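Local coordinates for protein anthranilate-CoA ligase (Stigmatella aurantiaca, PDB 4WV3) that belongs to the ANL superfamily of AMP-binding enzymes, pairing a large N-terminal region with a smaller C-terminal domain, at residues V13-R18 / N227-W232; S209-A214 / G235-L240. One frame throughout, in Å; residues are numbered along the deposited sequence.

Interaction 1: residues V13-R18 / N227-W232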
loop_
_atom_site.group_PDB
_atom_site.type_symbol
_atom_site.label_atom_id
_atom_site.label_comp_id
_atom_site.label_asym_id
_atom_site.label_seq_id
_atom_site.Cartn_x
_atom_site.Cartn_y
_atom_site.Cartn_z
ATOM N N VAL A 13 -2.856 20.050 5.084
ATOM C CA VAL A 13 -1.649 20.434 5.804
ATOM C C VAL A 13 -1.952 20.535 7.299
ATOM O O VAL A 13 -1.045 20.566 8.132
ATOM C CB VAL A 13 -1.070 21.769 5.286
ATOM C CG1 VAL A 13 -1.899 22.942 5.786
ATOM C CG2 VAL A 13 0.387 21.921 5.705
ATOM N N ASP A 14 -3.240 20.570 7.632
ATOM C CA ASP A 14 -3.673 20.594 9.022
ATOM C C ASP A 14 -3.287 19.306 9.742
ATOM O O ASP A 14 -3.131 19.298 10.960
ATOM C CB ASP A 14 -5.184 20.816 9.114
ATOM C CG ASP A 14 -5.671 20.896 10.546
ATOM O OD1 ASP A 14 -5.477 21.952 11.184
ATOM O OD2 ASP A 14 -6.248 19.902 11.032
ATOM N N ILE A 15 -3.140 18.224 8.981
ATOM C CA ILE A 15 -2.671 16.949 9.516
ATOM C C ILE A 15 -1.362 17.154 10.276
ATOM O O ILE A 15 -1.153 16.589 11.350
ATOM C CB ILE A 15 -2.473 15.909 8.391
ATOM C CG1 ILE A 15 -3.824 15.511 7.791
ATOM C CG2 ILE A 15 -1.747 14.675 8.904
ATOM C CD1 ILE A 15 -4.733 14.788 8.762
ATOM N N LEU A 16 -0.498 17.991 9.712
ATOM C CA LEU A 16 0.745 18.378 10.362
ATOM C C LEU A 16 0.523 19.541 11.326
ATOM O O LEU A 16 1.035 19.535 12.445
ATOM C CB LEU A 16 1.783 18.771 9.309
ATOM C CG LEU A 16 2.953 19.646 9.770
ATOM C CD1 LEU A 16 3.859 18.897 10.738
ATOM C CD2 LEU A 16 3.741 20.163 8.573
ATOM N N GLU A 17 -0.250 20.529 10.890
ATOM C CA GLU A 17 -0.373 21.788 11.622
ATOM C C GLU A 17 -1.354 21.772 12.797
ATOM O O GLU A 17 -1.497 22.773 13.500
ATOM C CB GLU A 17 -0.702 22.937 10.663
ATOM C CG GLU A 17 0.411 23.235 9.671
ATOM C CD GLU A 17 0.144 24.478 8.844
ATOM O OE1 GLU A 17 -0.909 25.119 9.049
ATOM O OE2 GLU A 17 0.991 24.815 7.990
ATOM N N ARG A 18 -2.024 20.644 13.016
ATOM C CA ARG A 18 -2.892 20.507 14.186
ATOM C C ARG A 18 -2.050 20.177 15.414
ATOM O O ARG A 18 -2.559 20.121 16.533
ATOM C CB ARG A 18 -3.961 19.432 13.963
ATOM C CG ARG A 18 -3.411 18.019 13.858
ATOM C CD ARG A 18 -4.431 17.056 13.266
ATOM N NE ARG A 18 -5.513 16.728 14.192
ATOM C CZ ARG A 18 -6.720 17.283 14.162
ATOM N NH1 ARG A 18 -7.008 18.203 13.252
ATOM N NH2 ARG A 18 -7.642 16.919 15.044
ATOM N N ASN A 227 2.037 5.500 8.010
ATOM C CA ASN A 227 3.359 5.911 8.476
ATOM C C ASN A 227 3.612 7.413 8.362
ATOM O O ASN A 227 4.760 7.855 8.375
ATOM C CB ASN A 227 4.446 5.140 7.722
ATOM C CG ASN A 227 5.755 5.058 8.494
ATOM O OD1 ASN A 227 5.785 5.233 9.712
ATOM N ND2 ASN A 227 6.843 4.784 7.783
ATOM N N LEU A 228 2.543 8.196 8.267
ATOM C CA LEU A 228 2.680 9.644 8.166
ATOM C C LEU A 228 1.395 10.378 8.537
ATOM O O LEU A 228 1.331 11.062 9.559
ATOM C CB LEU A 228 3.120 10.042 6.754
ATOM C CG LEU A 228 4.129 11.187 6.656
ATOM C CD1 LEU A 228 4.274 11.653 5.216
ATOM C CD2 LEU A 228 3.723 12.341 7.560
ATOM N N ILE A 229 0.376 10.234 7.697
ATOM C CA ILE A 229 -0.887 10.934 7.891
ATOM C C ILE A 229 -1.582 10.524 9.186
ATOM O O ILE A 229 -2.023 11.376 9.959
ATOM C CB ILE A 229 -1.843 10.701 6.706
ATOM C CG1 ILE A 229 -1.163 11.087 5.392
ATOM C CG2 ILE A 229 -3.133 11.484 6.896
ATOM C CD1 ILE A 229 -0.685 12.523 5.351
ATOM N N PHE A 230 -1.667 9.220 9.421
ATOM C CA PHE A 230 -2.351 8.703 10.607
ATOM C C PHE A 230 -1.637 9.034 11.931
ATOM O O PHE A 230 -2.278 9.521 12.862
ATOM C CB PHE A 230 -2.629 7.193 10.497
ATOM C CG PHE A 230 -3.477 6.800 9.309
ATOM C CD1 PHE A 230 -4.076 7.756 8.502
ATOM C CD2 PHE A 230 -3.680 5.463 9.007
ATOM C CE1 PHE A 230 -4.851 7.388 7.418
ATOM C CE2 PHE A 230 -4.456 5.088 7.925
ATOM C CZ PHE A 230 -5.042 6.053 7.130
ATOM N N PRO A 231 -0.316 8.770 12.031
ATOM C CA PRO A 231 0.330 9.076 13.314
ATOM C C PRO A 231 0.411 10.573 13.616
ATOM O O PRO A 231 0.259 10.961 14.772
ATOM C CB PRO A 231 1.740 8.498 13.144
ATOM C CG PRO A 231 1.964 8.469 11.675
ATOM C CD PRO A 231 0.627 8.135 11.091
ATOM N N TRP A 232 0.647 11.395 12.599
ATOM C CA TRP A 232 0.752 12.837 12.805
ATOM C C TRP A 232 -0.603 13.461 13.130
ATOM O O TRP A 232 -0.675 14.551 13.698
ATOM C CB TRP A 232 1.384 13.522 11.591
ATOM C CG TRP A 232 2.871 13.341 11.514
ATOM C CD1 TRP A 232 3.626 12.458 12.230
ATOM C CD2 TRP A 232 3.786 14.071 10.688
ATOM N NE1 TRP A 232 4.952 12.587 11.895
ATOM C CE2 TRP A 232 5.077 13.572 10.952
ATOM C CE3 TRP A 232 3.638 15.097 9.749
ATOM C CZ2 TRP A 232 6.212 14.060 10.310
ATOM C CZ3 TRP A 232 4.768 15.581 9.114
ATOM C CH2 TRP A 232 6.038 15.064 9.399
#
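The indole of Trp232 meets Leu16 along its six-membered ring: Leu16 CD1 approaches CZ3 obliquely, at 3.8 Å, and Leu16 CB lies 4.1 Å from CE3. The two side chains run side by side and point the same way. Leu228, one turn earlier on the helix of Trp232, lays its CD2 over one face of the indole, displaced toward the rim, while the ring of Phe38 also meets the indole. In the other flat group, the guanidinium of Arg18, NH1 forms an in-plane but bent salt bridge with Asp14 OD2 (2.9 Å, 134° at the hydrogen), while NE bonds to the carbonyl oxygen of Tyr233, next along the facing helix. The contact thus packs the short N-terminal helix 14-17 against helix 221-234, the connecting helix of a beta-alpha-beta crossover in the AMP-binding fold. Ile15 and Ile229 meet here at about a right angle. With CG1 at chi1 -68°, the CG2 branch of Ile15 lies anti to the backbone N and reaches Ile229, 4.0 Å from its CG2. No hydrogen bond runs directly between the segments, but Asn19 ND2 bonds to the carbonyl oxygens of both Leu16 and Trp232, joining the two backbones through one amide.

Interaction 2: residues S209-A214 / G235-L240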
loop_
_atom_site.group_PDB
_atom_site.type_symbol
_atom_site.label_atom_id
_atom_site.label_comp_id
_atom_site.label_asym_id
_atom_site.label_seq_id
_atom_site.Cartn_x
_atom_site.Cartn_y
_atom_site.Cartn_z
ATOM N N SER A 209 1.489 8.692 22.056
ATOM C CA SER A 209 2.679 8.014 22.562
ATOM C C SER A 209 3.238 6.992 21.572
ATOM O O SER A 209 4.325 6.455 21.775
ATOM C CB SER A 209 2.375 7.333 23.898
ATOM O OG SER A 209 1.322 6.396 23.762
ATOM N N ASP A 210 2.492 6.729 20.504
ATOM C CA ASP A 210 2.900 5.739 19.510
ATOM C C ASP A 210 4.007 6.236 18.585
ATOM O O ASP A 210 4.276 7.436 18.498
ATOM C CB ASP A 210 1.701 5.288 18.670
ATOM C CG ASP A 210 0.884 4.209 19.351
ATOM O OD1 ASP A 210 1.480 3.343 20.026
ATOM O OD2 ASP A 210 -0.356 4.226 19.207
ATOM N N ARG A 211 4.646 5.293 17.902
ATOM C CA ARG A 211 5.645 5.597 16.887
ATOM C C ARG A 211 5.537 4.573 15.765
ATOM O O ARG A 211 5.758 3.382 15.979
ATOM C CB ARG A 211 7.050 5.580 17.484
ATOM C CG ARG A 211 8.161 5.739 16.460
ATOM C CD ARG A 211 9.505 5.908 17.145
ATOM N NE ARG A 211 9.510 7.069 18.028
ATOM C CZ ARG A 211 10.510 7.386 18.843
ATOM N NH1 ARG A 211 11.595 6.624 18.893
ATOM N NH2 ARG A 211 10.425 8.464 19.610
ATOM N N THR A 212 5.189 5.040 14.571
ATOM C CA THR A 212 4.933 4.143 13.450
ATOM C C THR A 212 6.174 3.866 12.609
ATOM O O THR A 212 7.093 4.683 12.539
ATOM C CB THR A 212 3.832 4.696 12.523
ATOM O OG1 THR A 212 4.221 5.987 12.035
ATOM C CG2 THR A 212 2.511 4.811 13.268
ATOM N N PHE A 213 6.186 2.699 11.975
ATOM C CA PHE A 213 7.216 2.348 11.008
ATOM C C PHE A 213 6.646 1.386 9.976
ATOM O O PHE A 213 6.269 0.261 10.301
ATOM C CB PHE A 213 8.437 1.735 11.698
ATOM C CG PHE A 213 9.424 1.118 10.745
ATOM C CD1 PHE A 213 9.905 1.836 9.661
ATOM C CD2 PHE A 213 9.877 -0.177 10.939
ATOM C CE1 PHE A 213 10.811 1.270 8.782
ATOM C CE2 PHE A 213 10.786 -0.748 10.065
ATOM C CZ PHE A 213 11.254 -0.023 8.986
ATOM N N ALA A 214 6.578 1.842 8.731
ATOM C CA ALA A 214 6.050 1.026 7.648
ATOM C C ALA A 214 7.135 0.697 6.637
ATOM O O ALA A 214 7.888 1.574 6.214
ATOM C CB ALA A 214 4.898 1.736 6.964
ATOM N N GLY A 235 -0.487 13.104 16.765
ATOM C CA GLY A 235 0.722 13.616 17.386
ATOM C C GLY A 235 1.823 12.587 17.548
ATOM O O GLY A 235 2.866 12.872 18.138
ATOM N N ALA A 236 1.594 11.387 17.026
ATOM C CA ALA A 236 2.588 10.324 17.093
ATOM C C ALA A 236 3.727 10.578 16.110
ATOM O O ALA A 236 3.584 11.359 15.169
ATOM C CB ALA A 236 1.942 8.977 16.820
ATOM N N SER A 237 4.857 9.916 16.335
ATOM C CA SER A 237 6.015 10.054 15.459
ATOM C C SER A 237 6.073 8.908 14.453
ATOM O O SER A 237 5.366 7.910 14.597
ATOM C CB SER A 237 7.303 10.101 16.281
ATOM O OG SER A 237 7.454 8.925 17.056
ATOM N N CYS A 238 6.917 9.054 13.435
ATOM C CA CYS A 238 7.051 8.028 12.403
ATOM C C CYS A 238 8.511 7.761 12.044
ATOM O O CYS A 238 9.380 8.609 12.256
ATOM C CB CYS A 238 6.264 8.417 11.150
ATOM S SG CYS A 238 6.864 9.903 10.312
ATOM N N VAL A 239 8.768 6.576 11.498
ATOM C CA VAL A 239 10.114 6.178 11.101
ATOM C C VAL A 239 10.160 5.861 9.608
ATOM O O VAL A 239 9.361 5.068 9.110
ATOM C CB VAL A 239 10.592 4.947 11.898
ATOM C CG1 VAL A 239 11.997 4.548 11.473
ATOM C CG2 VAL A 239 10.540 5.232 13.395
ATOM N N LEU A 240 11.097 6.483 8.898
ATOM C CA LEU A 240 11.193 6.327 7.449
ATOM C C LEU A 240 12.443 5.555 7.027
ATOM O O LEU A 240 13.561 5.911 7.400
ATOM C CB LEU A 240 11.160 7.695 6.764
ATOM C CG LEU A 240 9.977 8.593 7.134
ATOM C CD1 LEU A 240 10.068 9.931 6.419
ATOM C CD2 LEU A 240 8.655 7.905 6.824
#
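Arg211 and Ser237 lie side by side on one face of the sheet, on neighbouring parallel strands, and are joined by a side-chain bond: Arg211 NE donates to Ser237 OG over 2.9 Å, reaching it near the guanidinium edge, 17° out of plane. Ser237 OG sits between its own backbone N and carbonyl carbon (chi1 59°), which turns it to the Arg211 chain, and the bend at chi3 of Arg211 brings NE round to it. NH1 bonds to the carbonyl oxygen of Phe258.

Strands 211-214 and 237-239 are adjacent in the mixed sheet and belong to a beta-alpha-beta unit, joined by helix 221-234; their backbones follow the staggered parallel pattern. Thr212 N gives to Ser237 O at 2.9 Å, Val239 N gives to Thr212 O at 2.7 Å, and Ser237 N makes a weak bond to Asp210 O at 3.3 Å. Thr212 therefore spends both backbone groups on one neighbour, whereas Arg211 and Phe213 turn theirs to residues 261-264 on the other side. Thr212 OG1 has its polar partner in the amide of Asn227, on that helix. Asp210 OD2 forms a salt bridge with Arg288, and OD1 bonds to Thr261 OG1.

Beside these bonds, Arg211 CG lies 3.9 Å from Val239 CG2, and Phe213 CB is as far from Val239 CB. Phe213 CD1 brings the ring edge, in plane, to Val239 O.

Bonded to Ala28 of strand 27-30 on one side, to Thr261 and strand 262-265 on the other, and to Phe258, Arg288 and Asn227 through side chains, this largely buried pair is held by more than its own ladder.

In the fold
Interactions 1 and 2 share one beta-alpha-beta unit and touch, with centres 11 Å apart. Strand 211-214 runs into helix 221-234, which leads to strand 237-239; interaction 2 pairs the two strands, and interaction 1 packs the helix against the N-terminal helix 14-17. Along the chain the segments alternate, in the order 13-18, 209-214, 227-232, 235-240. The seam between them is a Schellman motif ending the helix: Ala236 N reaches Pro231 O at 2.7 Å, and Gly235, with positive phi, turns the chain into the strand. Helix 14-17 is thereby linked, through the crossover helix, to the interior of the large mixed sheet of the AMP-binding region.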